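Local coordinates for Atu0111 protein (Agrobacterium tumefaciens, PDB 2FSQ) that is of unknown function but belongs to a family of the 2H clan, so it may share the phosphoester chemistry known from other 2H proteins, at residues L38-N43 and I92-A97; P129-R134 and D153-L158; D68-S73 and L195-A200. All blocks are in the same frame, centred on the assembly; numbering follows the deposited sequence.

Interaction 1 of 3, residues L38-N43 and I92-A97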
ATOM      1  N   LEU A  38      10.719   6.437   9.426  1.00 15.36           N
ATOM      2  CA  LEU A  38      12.152   6.689   9.291  1.00 15.68           C
ATOM      3  C   LEU A  38      12.556   6.846   7.833  1.00 15.38           C
ATOM      4  O   LEU A  38      11.830   6.432   6.929  1.00 15.48           O
ATOM      5  CB  LEU A  38      12.949   5.539   9.928  1.00 15.93           C
ATOM      6  CG  LEU A  38      12.718   5.257  11.417  1.00 17.22           C
ATOM      7  CD1 LEU A  38      13.478   4.013  11.842  1.00 17.67           C
ATOM      8  CD2 LEU A  38      13.073   6.447  12.303  1.00 21.07           C
ATOM      9  N   PRO A  39      13.716   7.465   7.584  1.00 15.77           N
ATOM     10  CA  PRO A  39      14.169   7.635   6.200  1.00 15.44           C
ATOM     11  C   PRO A  39      14.369   6.289   5.505  1.00 15.38           C
ATOM     12  O   PRO A  39      15.101   5.425   5.999  1.00 16.40           O
ATOM     13  CB  PRO A  39      15.521   8.340   6.348  1.00 16.58           C
ATOM     14  CG  PRO A  39      15.490   8.934   7.704  1.00 18.16           C
ATOM     15  CD  PRO A  39      14.645   8.071   8.555  1.00 16.20           C
ATOM     16  N   GLU A  40      13.706   6.118   4.370  1.00 14.94           N
ATOM     17  CA  GLU A  40      13.726   4.859   3.622  1.00 15.35           C
ATOM     18  C   GLU A  40      13.350   5.174   2.159  1.00 15.33           C
ATOM     19  O   GLU A  40      12.249   4.830   1.707  1.00 16.13           O
ATOM     20  CB  GLU A  40      12.736   3.864   4.257  1.00 15.04           C
ATOM     21  CG  GLU A  40      12.928   2.436   3.767  1.00 16.09           C
ATOM     22  CD  GLU A  40      11.847   1.469   4.268  1.00 15.68           C
ATOM     23  OE1 GLU A  40      11.957   0.256   3.984  1.00 17.35           O
ATOM     24  OE2 GLU A  40      10.879   1.920   4.919  1.00 19.29           O
ATOM     25  N   PRO A  41      14.233   5.896   1.437  1.00 14.86           N
ATOM     26  CA  PRO A  41      13.801   6.456   0.149  1.00 14.76           C
ATOM     27  C   PRO A  41      13.628   5.442  -0.960  1.00 14.24           C
ATOM     28  O   PRO A  41      14.320   4.433  -1.006  1.00 14.32           O
ATOM     29  CB  PRO A  41      14.913   7.441  -0.230  1.00 14.73           C
ATOM     30  CG  PRO A  41      15.757   7.580   1.001  1.00 17.92           C
ATOM     31  CD  PRO A  41      15.581   6.355   1.826  1.00 15.39           C
ATOM     32  N   GLY A  42      12.716   5.750  -1.871  1.00 13.73           N
ATOM     33  CA  GLY A  42      12.457   4.866  -2.992  1.00 13.72           C
ATOM     34  C   GLY A  42      11.579   5.538  -4.016  1.00 13.50           C
ATOM     35  O   GLY A  42      11.364   6.764  -3.974  1.00 14.37           O
ATOM     36  N   ASN A  43      11.054   4.727  -4.926  1.00 13.28           N
ATOM     37  CA  ASN A  43      10.095   5.196  -5.897  1.00 12.71           C
ATOM     38  C   ASN A  43       9.056   4.097  -6.135  1.00 12.84           C
ATOM     39  O   ASN A  43       9.223   2.972  -5.648  1.00 12.87           O
ATOM     40  CB  ASN A  43      10.785   5.686  -7.182  1.00 13.50           C
ATOM     41  CG  ASN A  43      11.697   4.647  -7.805  1.00 14.12           C
ATOM     42  OD1 ASN A  43      11.320   3.493  -7.976  1.00 14.42           O
ATOM     43  ND2 ASN A  43      12.894   5.075  -8.202  1.00 15.34           N
ATOM     44  N   ILE A  92      13.568   0.526  -3.549  1.00 11.73           N
ATOM     45  CA  ILE A  92      13.662   1.156  -2.233  1.00 12.37           C
ATOM     46  C   ILE A  92      15.038   0.907  -1.619  1.00 12.73           C
ATOM     47  O   ILE A  92      15.647  -0.148  -1.835  1.00 12.40           O
ATOM     48  CB  ILE A  92      12.468   0.712  -1.300  1.00 12.23           C
ATOM     49  CG1 ILE A  92      12.305   1.663  -0.109  1.00 12.37           C
ATOM     50  CG2 ILE A  92      12.618  -0.756  -0.860  1.00 12.95           C
ATOM     51  CD1 ILE A  92      11.017   1.397   0.726  1.00 13.68           C
ATOM     52  N   GLU A  93      15.513   1.885  -0.845  1.00 13.33           N
ATOM     53  CA  GLU A  93      16.854   1.874  -0.275  1.00 14.40           C
ATOM     54  C   GLU A  93      17.145   0.626   0.557  1.00 13.51           C
ATOM     55  O   GLU A  93      18.283   0.136   0.588  1.00 13.79           O
ATOM     56  CB  GLU A  93      17.009   3.122   0.595  1.00 15.32           C
ATOM     57  CG  GLU A  93      18.314   3.190   1.376  1.00 18.62           C
ATOM     58  CD  GLU A  93      19.537   3.275   0.476  1.00 22.85           C
ATOM     59  OE1 GLU A  93      19.469   3.953  -0.565  1.00 26.68           O
ATOM     60  OE2 GLU A  93      20.571   2.666   0.824  1.00 27.03           O
ATOM     61  N   SER A  94      16.096   0.136   1.224  1.00 13.37           N
ATOM     62  CA  SER A  94      16.171  -0.986   2.135  1.00 13.94           C
ATOM     63  C   SER A  94      16.143  -2.357   1.465  1.00 13.99           C
ATOM     64  O   SER A  94      16.211  -3.373   2.159  1.00 14.58           O
ATOM     65  CB  SER A  94      15.021  -0.909   3.136  1.00 14.06           C
ATOM     66  OG  SER A  94      13.791  -0.704   2.454  1.00 14.98           O
ATOM     67  N   ARG A  95      16.048  -2.399   0.128  1.00 13.18           N
ATOM     68  CA  ARG A  95      15.972  -3.679  -0.564  1.00 13.60           C
ATOM     69  C   ARG A  95      16.754  -3.643  -1.883  1.00 13.78           C
ATOM     70  O   ARG A  95      16.188  -3.709  -2.975  1.00 13.65           O
ATOM     71  CB  ARG A  95      14.510  -4.130  -0.727  1.00 13.93           C
ATOM     72  CG  ARG A  95      14.406  -5.574  -1.179  1.00 15.87           C
ATOM     73  CD  ARG A  95      13.120  -6.227  -0.790  1.00 19.06           C
ATOM     74  NE  ARG A  95      12.009  -5.472  -1.308  1.00 19.28           N
ATOM     75  CZ  ARG A  95      10.734  -5.806  -1.131  1.00 20.35           C
ATOM     76  NH1 ARG A  95       9.790  -5.018  -1.643  1.00 19.31           N
ATOM     77  NH2 ARG A  95      10.409  -6.912  -0.435  1.00 19.54           N
ATOM     78  N   ARG A  96      18.076  -3.548  -1.744  1.00 13.39           N
ATOM     79  CA  ARG A  96      18.951  -3.434  -2.896  1.00 13.92           C
ATOM     80  C   ARG A  96      19.358  -4.829  -3.346  1.00 13.77           C
ATOM     81  O   ARG A  96      20.492  -5.266  -3.128  1.00 14.99           O
ATOM     82  CB  ARG A  96      20.160  -2.575  -2.562  1.00 14.41           C
ATOM     83  CG  ARG A  96      19.806  -1.135  -2.367  1.00 14.46           C
ATOM     84  CD  ARG A  96      20.984  -0.347  -1.823  1.00 15.70           C
ATOM     85  NE  ARG A  96      20.716   1.091  -1.862  1.00 14.88           N
ATOM     86  CZ  ARG A  96      20.851   1.850  -2.951  1.00 15.51           C
ATOM     87  NH1 ARG A  96      21.249   1.317  -4.102  1.00 16.31           N
ATOM     88  NH2 ARG A  96      20.588   3.155  -2.886  1.00 18.69           N
ATOM     89  N   ALA A  97      18.408  -5.544  -3.947  1.00 13.46           N
ATOM     90  CA  ALA A  97      18.623  -6.940  -4.316  1.00 13.99           C
ATOM     91  C   ALA A  97      17.692  -7.361  -5.433  1.00 14.26           C
ATOM     92  O   ALA A  97      16.553  -6.901  -5.485  1.00 14.97           O
ATOM     93  CB  ALA A  97      18.386  -7.824  -3.100  1.00 15.06           C
TER
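G42 and I92 form an antiparallel, non-hydrogen-bonded pair where strand 42-48 runs beside strand 84-92, their CA atoms 4.0 Å apart; a type I beta turn runs from I92 to R95. The turn is closed by R95 N to I92 O (3.0 Å). It is tied across by E93 N, which donates to P41 O at 2.8 Å. The CB of E93 also lies against the ring of P41, 3.7 Å from its CD, the two side chains running side by side. E40 provides the second polar tie. With CG opposite the backbone N (chi1 -166°) and the rest of the chain extended, its carboxylate reaches S94, whose OG donates to E40 OE1 over 2.6 Å through the anti lone pair of that oxygen. The other oxygen, OE2, has a salt-bridge partner in R30, so both ends of the carboxylate are held. I92 packs its CD1 against the E40 carboxylate, 3.6 Å from OE1, and its CG1 against P41 O at 3.5 Å. R96, just past the turn, reaches back to E93: in a side-on salt bridge, R96 NH2 donates to E93 OE1 (2.7 Å) and NE to OE2. Around this junction, G42 and E40 bond by backbone to F226 and K227 on the other flank of strand 42-48, I92 rests on F226 of strand 222-226, and E93 and R96 touch I111 of helix 111-121.

Interaction 2 of 3, residues P129-R134 and D153-L158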
ATOM      1  N   PRO A 129      -6.489   1.182 -20.449  1.00 18.15           N
ATOM      2  CA  PRO A 129      -7.817   1.544 -19.976  1.00 18.18           C
ATOM      3  C   PRO A 129      -7.878   1.810 -18.475  1.00 17.21           C
ATOM      4  O   PRO A 129      -7.117   1.223 -17.680  1.00 17.26           O
ATOM      5  CB  PRO A 129      -8.660   0.310 -20.327  1.00 18.93           C
ATOM      6  CG  PRO A 129      -7.895  -0.409 -21.394  1.00 20.28           C
ATOM      7  CD  PRO A 129      -6.462  -0.179 -21.023  1.00 19.29           C
ATOM      8  N   ALA A 130      -8.809   2.671 -18.089  1.00 16.82           N
ATOM      9  CA  ALA A 130      -9.064   2.924 -16.681  1.00 16.30           C
ATOM     10  C   ALA A 130      -9.665   1.697 -16.025  1.00 16.07           C
ATOM     11  O   ALA A 130     -10.295   0.854 -16.673  1.00 16.28           O
ATOM     12  CB  ALA A 130     -10.019   4.102 -16.530  1.00 17.62           C
ATOM     13  N   PHE A 131      -9.448   1.602 -14.718  1.00 14.57           N
ATOM     14  CA  PHE A 131     -10.004   0.526 -13.914  1.00 14.85           C
ATOM     15  C   PHE A 131     -10.647   1.101 -12.659  1.00 14.62           C
ATOM     16  O   PHE A 131     -10.287   2.191 -12.204  1.00 16.23           O
ATOM     17  CB  PHE A 131      -8.918  -0.494 -13.544  1.00 14.74           C
ATOM     18  CG  PHE A 131      -7.695   0.116 -12.886  1.00 15.21           C
ATOM     19  CD1 PHE A 131      -7.646   0.336 -11.502  1.00 14.85           C
ATOM     20  CD2 PHE A 131      -6.581   0.458 -13.653  1.00 15.48           C
ATOM     21  CE1 PHE A 131      -6.490   0.888 -10.903  1.00 15.37           C
ATOM     22  CE2 PHE A 131      -5.441   0.997 -13.068  1.00 16.44           C
ATOM     23  CZ  PHE A 131      -5.402   1.222 -11.691  1.00 15.29           C
ATOM     24  N   ASN A 132     -11.605   0.352 -12.124  1.00 14.17           N
ATOM     25  CA  ASN A 132     -12.269   0.673 -10.880  1.00 14.13           C
ATOM     26  C   ASN A 132     -11.987  -0.429  -9.873  1.00 13.54           C
ATOM     27  O   ASN A 132     -11.980  -1.603 -10.240  1.00 13.50           O
ATOM     28  CB  ASN A 132     -13.774   0.717 -11.124  1.00 14.59           C
ATOM     29  CG  ASN A 132     -14.170   1.795 -12.094  1.00 16.08           C
ATOM     30  OD1 ASN A 132     -13.862   2.964 -11.881  1.00 18.14           O
ATOM     31  ND2 ASN A 132     -14.861   1.412 -13.167  1.00 17.66           N
HETATM   32  N   MSE A 133     -11.730  -0.045  -8.624  1.00 12.52           N
HETATM   33  CA  MSE A 133     -11.430  -0.985  -7.549  1.00 12.33           C
HETATM   34  C   MSE A 133     -12.474  -0.854  -6.449  1.00 11.08           C
HETATM   35  O   MSE A 133     -13.099   0.214  -6.300  1.00 11.97           O
HETATM   36  CB  MSE A 133     -10.033  -0.715  -6.958  1.00 12.19           C
HETATM   37  CG  MSE A 133      -8.909  -0.611  -7.987  1.00 12.90           C
HETATM   38 SE   MSE A 133      -8.515  -2.300  -8.881  0.75 18.24          SE
HETATM   39  CE  MSE A 133      -7.702  -3.319  -7.433  1.00 15.08           C
ATOM     40  N   ARG A 134     -12.657  -1.913  -5.674  1.00 12.24           N
ATOM     41  CA  ARG A 134     -13.581  -1.917  -4.528  1.00 12.70           C
ATOM     42  C   ARG A 134     -12.891  -2.567  -3.343  1.00 12.85           C
ATOM     43  O   ARG A 134     -11.971  -3.389  -3.511  1.00 13.27           O
ATOM     44  CB  ARG A 134     -14.899  -2.645  -4.824  1.00 13.25           C
ATOM     45  CG  ARG A 134     -14.739  -4.084  -5.169  1.00 15.57           C
ATOM     46  CD  ARG A 134     -16.116  -4.612  -5.497  1.00 19.29           C
ATOM     47  NE  ARG A 134     -16.079  -5.923  -6.124  1.00 24.97           N
ATOM     48  CZ  ARG A 134     -16.330  -7.043  -5.466  1.00 27.86           C
ATOM     49  NH1 ARG A 134     -16.599  -6.997  -4.161  1.00 28.71           N
ATOM     50  NH2 ARG A 134     -16.292  -8.199  -6.104  1.00 29.26           N
ATOM     51  N   ASP A 153     -10.084  -6.510 -12.718  1.00 14.67           N
ATOM     52  CA  ASP A 153      -8.905  -7.301 -12.347  1.00 15.04           C
ATOM     53  C   ASP A 153      -7.993  -7.548 -13.552  1.00 15.67           C
ATOM     54  O   ASP A 153      -6.766  -7.453 -13.454  1.00 15.40           O
ATOM     55  CB  ASP A 153      -9.311  -8.632 -11.724  1.00 16.17           C
ATOM     56  CG  ASP A 153     -10.022  -8.467 -10.407  1.00 17.68           C
ATOM     57  OD1 ASP A 153      -9.571  -7.653  -9.558  1.00 17.55           O
ATOM     58  OD2 ASP A 153     -11.060  -9.141 -10.226  1.00 22.01           O
ATOM     59  N   SER A 154      -8.604  -7.862 -14.691  1.00 15.81           N
ATOM     60  CA  SER A 154      -7.844  -8.095 -15.906  1.00 15.94           C
ATOM     61  C   SER A 154      -7.144  -6.814 -16.378  1.00 15.38           C
ATOM     62  O   SER A 154      -5.991  -6.841 -16.782  1.00 15.87           O
ATOM     63  CB  SER A 154      -8.760  -8.708 -16.970  1.00 16.77           C
ATOM     64  OG  SER A 154      -8.094  -8.852 -18.200  1.00 20.58           O
ATOM     65  N   ILE A 155      -7.826  -5.675 -16.265  1.00 14.68           N
ATOM     66  CA  ILE A 155      -7.235  -4.414 -16.671  1.00 15.09           C
ATOM     67  C   ILE A 155      -6.040  -4.023 -15.794  1.00 15.43           C
ATOM     68  O   ILE A 155      -4.971  -3.677 -16.308  1.00 14.59           O
ATOM     69  CB  ILE A 155      -8.298  -3.295 -16.671  1.00 15.13           C
ATOM     70  CG1 ILE A 155      -9.371  -3.590 -17.721  1.00 16.70           C
ATOM     71  CG2 ILE A 155      -7.656  -1.922 -16.929  1.00 14.92           C
ATOM     72  CD1 ILE A 155     -10.585  -2.710 -17.600  1.00 18.29           C
ATOM     73  N   VAL A 156      -6.201  -4.096 -14.481  1.00 14.22           N
ATOM     74  CA  VAL A 156      -5.090  -3.703 -13.612  1.00 14.73           C
ATOM     75  C   VAL A 156      -3.927  -4.690 -13.753  1.00 14.54           C
ATOM     76  O   VAL A 156      -2.775  -4.289 -13.656  1.00 14.98           O
ATOM     77  CB  VAL A 156      -5.538  -3.404 -12.137  1.00 14.38           C
ATOM     78  CG1 VAL A 156      -5.949  -4.653 -11.386  1.00 14.19           C
ATOM     79  CG2 VAL A 156      -4.450  -2.623 -11.389  1.00 15.38           C
ATOM     80  N   ALA A 157      -4.216  -5.958 -14.052  1.00 14.26           N
ATOM     81  CA  ALA A 157      -3.125  -6.911 -14.278  1.00 14.92           C
ATOM     82  C   ALA A 157      -2.332  -6.508 -15.521  1.00 15.44           C
ATOM     83  O   ALA A 157      -1.112  -6.694 -15.579  1.00 15.39           O
ATOM     84  CB  ALA A 157      -3.664  -8.325 -14.432  1.00 15.86           C
ATOM     85  N   LEU A 158      -3.025  -5.969 -16.528  1.00 15.64           N
ATOM     86  CA  LEU A 158      -2.332  -5.495 -17.736  1.00 16.55           C
ATOM     87  C   LEU A 158      -1.420  -4.313 -17.412  1.00 16.41           C
ATOM     88  O   LEU A 158      -0.296  -4.248 -17.896  1.00 15.97           O
ATOM     89  CB  LEU A 158      -3.323  -5.136 -18.856  1.00 17.04           C
ATOM     90  CG  LEU A 158      -2.748  -4.430 -20.087  1.00 17.80           C
ATOM     91  CD1 LEU A 158      -1.733  -5.313 -20.810  1.00 21.54           C
ATOM     92  CD2 LEU A 158      -3.879  -4.048 -21.023  1.00 18.09           C
TER
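I155 and V156, consecutive on helix 150-167, meet the chain leading into strand 133-139, each with its own set of partners. The CG2 of I155, opposite its backbone N, sits 3.3 Å from P129 O. The same methyl lies 3.9 Å from F131 CB, near the plane of the F131 ring, at the edge. Its CD1 reaches along the same segment to A130 O (3.7 Å). V156 instead takes the face of that ring: CG2 stands 4.0 Å from the F131 ring centroid and only 12° off the normal, a CH-pi contact directed at the centre. F131 can offer this face because its CG is turned between the backbone N and the carbonyl carbon (chi1 53°), which hangs the ring beside the helix. The other methyl of V156, CG1, touches SE of selenomethionine M133 at 4.3 Å, so the two methyls of V156 serve different partners, the F131 ring and M133 SE. In the next shell W159 meets the F131 ring edge-to-face and donates its NE1 to P129 O, while D152 OD1 accepts from N132 N, both holding the incoming chain to the helix. D153 OD1 accepts from G147 N, tying the helix to the end of strand 142-147. The helix thus lies beside the start of strand 133-139: M133 and V156 both touch F179 of strand 179-182, M133 also touches M145 of strand 142-147, and F131 and M133 lean on M85 of strand 84-92.

Interaction 3 of 3, residues D68-S73 and L195-A200. With ACY (acetic acid), chain C.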
ATOM      1  N   ASP A  68      -9.593   4.828  17.527  1.00 21.29           N
ATOM      2  CA  ASP A  68     -10.377   4.757  18.781  1.00 22.08           C
ATOM      3  C   ASP A  68      -9.942   3.607  19.671  1.00 21.68           C
ATOM      4  O   ASP A  68     -10.197   3.640  20.871  1.00 22.19           O
ATOM      5  CB  ASP A  68     -11.882   4.572  18.519  1.00 22.88           C
ATOM      6  CG  ASP A  68     -12.563   5.813  17.951  1.00 25.18           C
ATOM      7  OD1 ASP A  68     -12.005   6.928  18.011  1.00 26.58           O
ATOM      8  OD2 ASP A  68     -13.692   5.650  17.427  1.00 29.94           O
HETATM    9  N   MSE A  69      -9.333   2.574  19.083  1.00 19.82           N
HETATM   10  CA  MSE A  69      -8.990   1.371  19.817  1.00 19.31           C
HETATM   11  C   MSE A  69      -7.737   1.616  20.659  1.00 18.62           C
HETATM   12  O   MSE A  69      -6.805   2.317  20.218  1.00 18.72           O
HETATM   13  CB  MSE A  69      -8.718   0.190  18.873  1.00 18.75           C
HETATM   14  CG  MSE A  69      -9.878  -0.225  17.957  1.00 19.45           C
HETATM   15 SE   MSE A  69     -11.429  -0.895  18.942  0.65 24.70          SE
HETATM   16  CE  MSE A  69     -11.766  -2.493  17.944  1.00 24.92           C
ATOM     17  N   PRO A  70      -7.694   1.025  21.867  1.00 18.73           N
ATOM     18  CA  PRO A  70      -6.495   1.170  22.681  1.00 18.49           C
ATOM     19  C   PRO A  70      -5.243   0.643  21.978  1.00 18.10           C
ATOM     20  O   PRO A  70      -4.173   1.225  22.135  1.00 18.18           O
ATOM     21  CB  PRO A  70      -6.788   0.348  23.943  1.00 19.75           C
ATOM     22  CG  PRO A  70      -8.111  -0.219  23.793  1.00 20.29           C
ATOM     23  CD  PRO A  70      -8.749   0.246  22.534  1.00 18.93           C
ATOM     24  N   GLU A  71      -5.390  -0.412  21.178  1.00 17.36           N
ATOM     25  CA  GLU A  71      -4.236  -0.994  20.473  1.00 16.82           C
ATOM     26  C   GLU A  71      -3.740  -0.138  19.310  1.00 16.90           C
ATOM     27  O   GLU A  71      -2.739  -0.471  18.674  1.00 16.01           O
ATOM     28  CB  GLU A  71      -4.554  -2.415  20.005  1.00 16.98           C
ATOM     29  CG  GLU A  71      -4.837  -3.371  21.149  1.00 18.63           C
ATOM     30  CD  GLU A  71      -6.259  -3.265  21.688  1.00 18.53           C
ATOM     31  OE1 GLU A  71      -7.145  -2.711  21.003  1.00 17.76           O
ATOM     32  OE2 GLU A  71      -6.484  -3.764  22.806  1.00 19.05           O
ATOM     33  N   ALA A  72      -4.410   0.986  19.056  1.00 16.70           N
ATOM     34  CA  ALA A  72      -3.889   1.958  18.092  1.00 17.02           C
ATOM     35  C   ALA A  72      -2.481   2.405  18.483  1.00 17.16           C
ATOM     36  O   ALA A  72      -1.676   2.786  17.626  1.00 16.62           O
ATOM     37  CB  ALA A  72      -4.813   3.151  17.996  1.00 18.57           C
ATOM     38  N   SER A  73      -2.186   2.325  19.782  1.00 17.20           N
ATOM     39  CA  SER A  73      -0.865   2.661  20.296  1.00 17.67           C
ATOM     40  C   SER A  73       0.241   1.729  19.784  1.00 17.37           C
ATOM     41  O   SER A  73       1.426   2.066  19.874  1.00 18.13           O
ATOM     42  CB  SER A  73      -0.882   2.687  21.826  1.00 18.27           C
ATOM     43  OG  SER A  73      -1.261   1.438  22.377  1.00 20.36           O
ATOM     44  N   LEU A 195      -8.464  -9.577  20.199  1.00 16.67           N
ATOM     45  CA  LEU A 195      -8.793  -9.890  18.806  1.00 17.55           C
ATOM     46  C   LEU A 195     -10.289  -9.997  18.510  1.00 16.82           C
ATOM     47  O   LEU A 195     -10.725  -9.503  17.473  1.00 16.51           O
ATOM     48  CB  LEU A 195      -8.000 -11.103  18.303  1.00 18.32           C
ATOM     49  CG  LEU A 195      -6.480 -10.913  18.351  1.00 20.08           C
ATOM     50  CD1 LEU A 195      -5.782 -12.166  17.826  1.00 22.33           C
ATOM     51  CD2 LEU A 195      -6.019  -9.673  17.581  1.00 21.85           C
ATOM     52  N   PRO A 196     -11.077 -10.665  19.379  1.00 16.66           N
ATOM     53  CA  PRO A 196     -12.514 -10.688  19.061  1.00 16.36           C
ATOM     54  C   PRO A 196     -13.139  -9.290  18.944  1.00 15.34           C
ATOM     55  O   PRO A 196     -13.990  -9.054  18.077  1.00 16.06           O
ATOM     56  CB  PRO A 196     -13.120 -11.480  20.233  1.00 16.13           C
ATOM     57  CG  PRO A 196     -11.984 -12.400  20.669  1.00 17.62           C
ATOM     58  CD  PRO A 196     -10.764 -11.493  20.564  1.00 17.15           C
ATOM     59  N   ARG A 197     -12.693  -8.347  19.758  1.00 14.80           N
ATOM     60  CA  ARG A 197     -13.188  -6.985  19.649  1.00 14.37           C
ATOM     61  C   ARG A 197     -12.771  -6.342  18.310  1.00 14.91           C
ATOM     62  O   ARG A 197     -13.596  -5.735  17.623  1.00 14.83           O
ATOM     63  CB  ARG A 197     -12.696  -6.150  20.849  1.00 15.20           C
ATOM     64  CG  ARG A 197     -12.803  -4.646  20.637  1.00 14.55           C
ATOM     65  CD  ARG A 197     -12.622  -3.779  21.889  1.00 15.15           C
ATOM     66  NE  ARG A 197     -11.504  -4.206  22.706  1.00 15.67           N
ATOM     67  CZ  ARG A 197     -10.242  -3.823  22.508  1.00 16.35           C
ATOM     68  NH1 ARG A 197      -9.930  -2.998  21.507  1.00 16.59           N
ATOM     69  NH2 ARG A 197      -9.282  -4.289  23.298  1.00 17.91           N
ATOM     70  N   TRP A 198     -11.498  -6.474  17.939  1.00 14.24           N
ATOM     71  CA  TRP A 198     -11.072  -5.980  16.634  1.00 13.86           C
ATOM     72  C   TRP A 198     -11.879  -6.629  15.515  1.00 14.31           C
ATOM     73  O   TRP A 198     -12.287  -5.946  14.586  1.00 13.61           O
ATOM     74  CB  TRP A 198      -9.571  -6.183  16.424  1.00 14.40           C
ATOM     75  CG  TRP A 198      -8.782  -5.039  16.959  1.00 14.40           C
ATOM     76  CD1 TRP A 198      -8.380  -4.848  18.258  1.00 15.82           C
ATOM     77  CD2 TRP A 198      -8.294  -3.913  16.218  1.00 13.72           C
ATOM     78  NE1 TRP A 198      -7.680  -3.661  18.369  1.00 15.24           N
ATOM     79  CE2 TRP A 198      -7.625  -3.062  17.134  1.00 15.25           C
ATOM     80  CE3 TRP A 198      -8.390  -3.519  14.875  1.00 13.87           C
ATOM     81  CZ2 TRP A 198      -7.002  -1.868  16.734  1.00 16.41           C
ATOM     82  CZ3 TRP A 198      -7.779  -2.319  14.482  1.00 14.44           C
ATOM     83  CH2 TRP A 198      -7.109  -1.504  15.417  1.00 16.12           C
ATOM     84  N   GLN A 199     -12.093  -7.939  15.581  1.00 14.18           N
ATOM     85  CA  GLN A 199     -12.857  -8.579  14.505  1.00 15.31           C
ATOM     86  C   GLN A 199     -14.264  -8.003  14.396  1.00 15.55           C
ATOM     87  O   GLN A 199     -14.769  -7.757  13.287  1.00 15.92           O
ATOM     88  CB  GLN A 199     -12.948 -10.082  14.674  1.00 16.13           C
ATOM     89  CG  GLN A 199     -13.547 -10.739  13.419  1.00 18.96           C
ATOM     90  CD  GLN A 199     -12.701 -10.493  12.176  1.00 19.50           C
ATOM     91  OE1 GLN A 199     -13.155  -9.895  11.164  1.00 21.13           O
ATOM     92  NE2 GLN A 199     -11.465 -10.936  12.246  1.00 19.27           N
ATOM     93  N   ALA A 200     -14.907  -7.784  15.536  1.00 14.95           N
ATOM     94  CA  ALA A 200     -16.254  -7.263  15.494  1.00 15.25           C
ATOM     95  C   ALA A 200     -16.266  -5.865  14.872  1.00 15.29           C
ATOM     96  O   ALA A 200     -17.131  -5.556  14.040  1.00 16.07           O
ATOM     97  CB  ALA A 200     -16.837  -7.243  16.901  1.00 15.56           C
TER
HETATM   98  C   ACY C 451     -11.033  -6.939  25.183  1.00 20.90           C
HETATM   99  O   ACY C 451     -12.003  -6.239  24.803  1.00 21.19           O
HETATM  100  OXT ACY C 451      -9.847  -6.664  24.915  1.00 21.72           O
HETATM  101  CH3 ACY C 451     -11.273  -8.182  25.993  1.00 20.90           C
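E71 and R197 meet because both side chains bend: E71 turns at chi2 (81°) and R197, extended as far as CD, turns at chi3 (45°), bringing carboxylate and guanidinium together edge to edge. Their planes are 24° apart. R197 grips end-on, with NH1 to E71 OE1 at 2.8 Å and NH2 to E71 OE2 at 2.9 Å, both oxygens being met on the syn side. OE1 of E71 accepts a second bond, from W198 NE1 (2.9 Å), which approaches from above the carboxylate plane while lying in the plane of the indole; this pins the carboxylate against rotation and probably favours its charged form. On the adjoining NE/NH2 edge of the guanidinium, R197 NE donates to O of a bound acetic acid molecule (3.0 Å), and NH2 is shared between its OXT and E71. This molecule probably comes from the crystallisation liquor. Selenomethionine M69 lies over one face of the W198 indole. Its CB is 3.4 Å from W198 CZ2, its CG stands 3.9 Å from the centroid of the six-membered ring, and SE lies above the five-membered ring, 4.8 Å from that centroid. SE also lies in the plane of the R197 guanidinium, at its edge beside NH1. The methyl CE then runs on to the R197 CG, at 3.6 Å. F190 meets W198 edge-to-face, and L75 of strand 75-77 touches it as well. The 3-10 segment that begins at P70 is in this way fastened to the first turn of helix 195-212 by a bidentate Arg-Glu salt bridge beside a Met-aromatic contact.

From the N terminus, segment 38-43 enters strand 42-48, and the chain then passes through helix 54-67 to segment 68-73 before interaction 1 closes at 92-97. Interactions 1 and 3 therefore cross. Interaction 2 follows in series: it opens at 129-134, runs through a beta hairpin, and closes at helix 150-167, all inside the long loop that interaction 3 completes at 195-200. The first contact joins two neighbouring strands of the four-stranded sheet, the second sets a helix against the entry to the three-stranded one, and the third brings a loop after helix 54-67 onto helix 195-212. The centres lie about 27 to 32 Å apart and no two of the contacts touch.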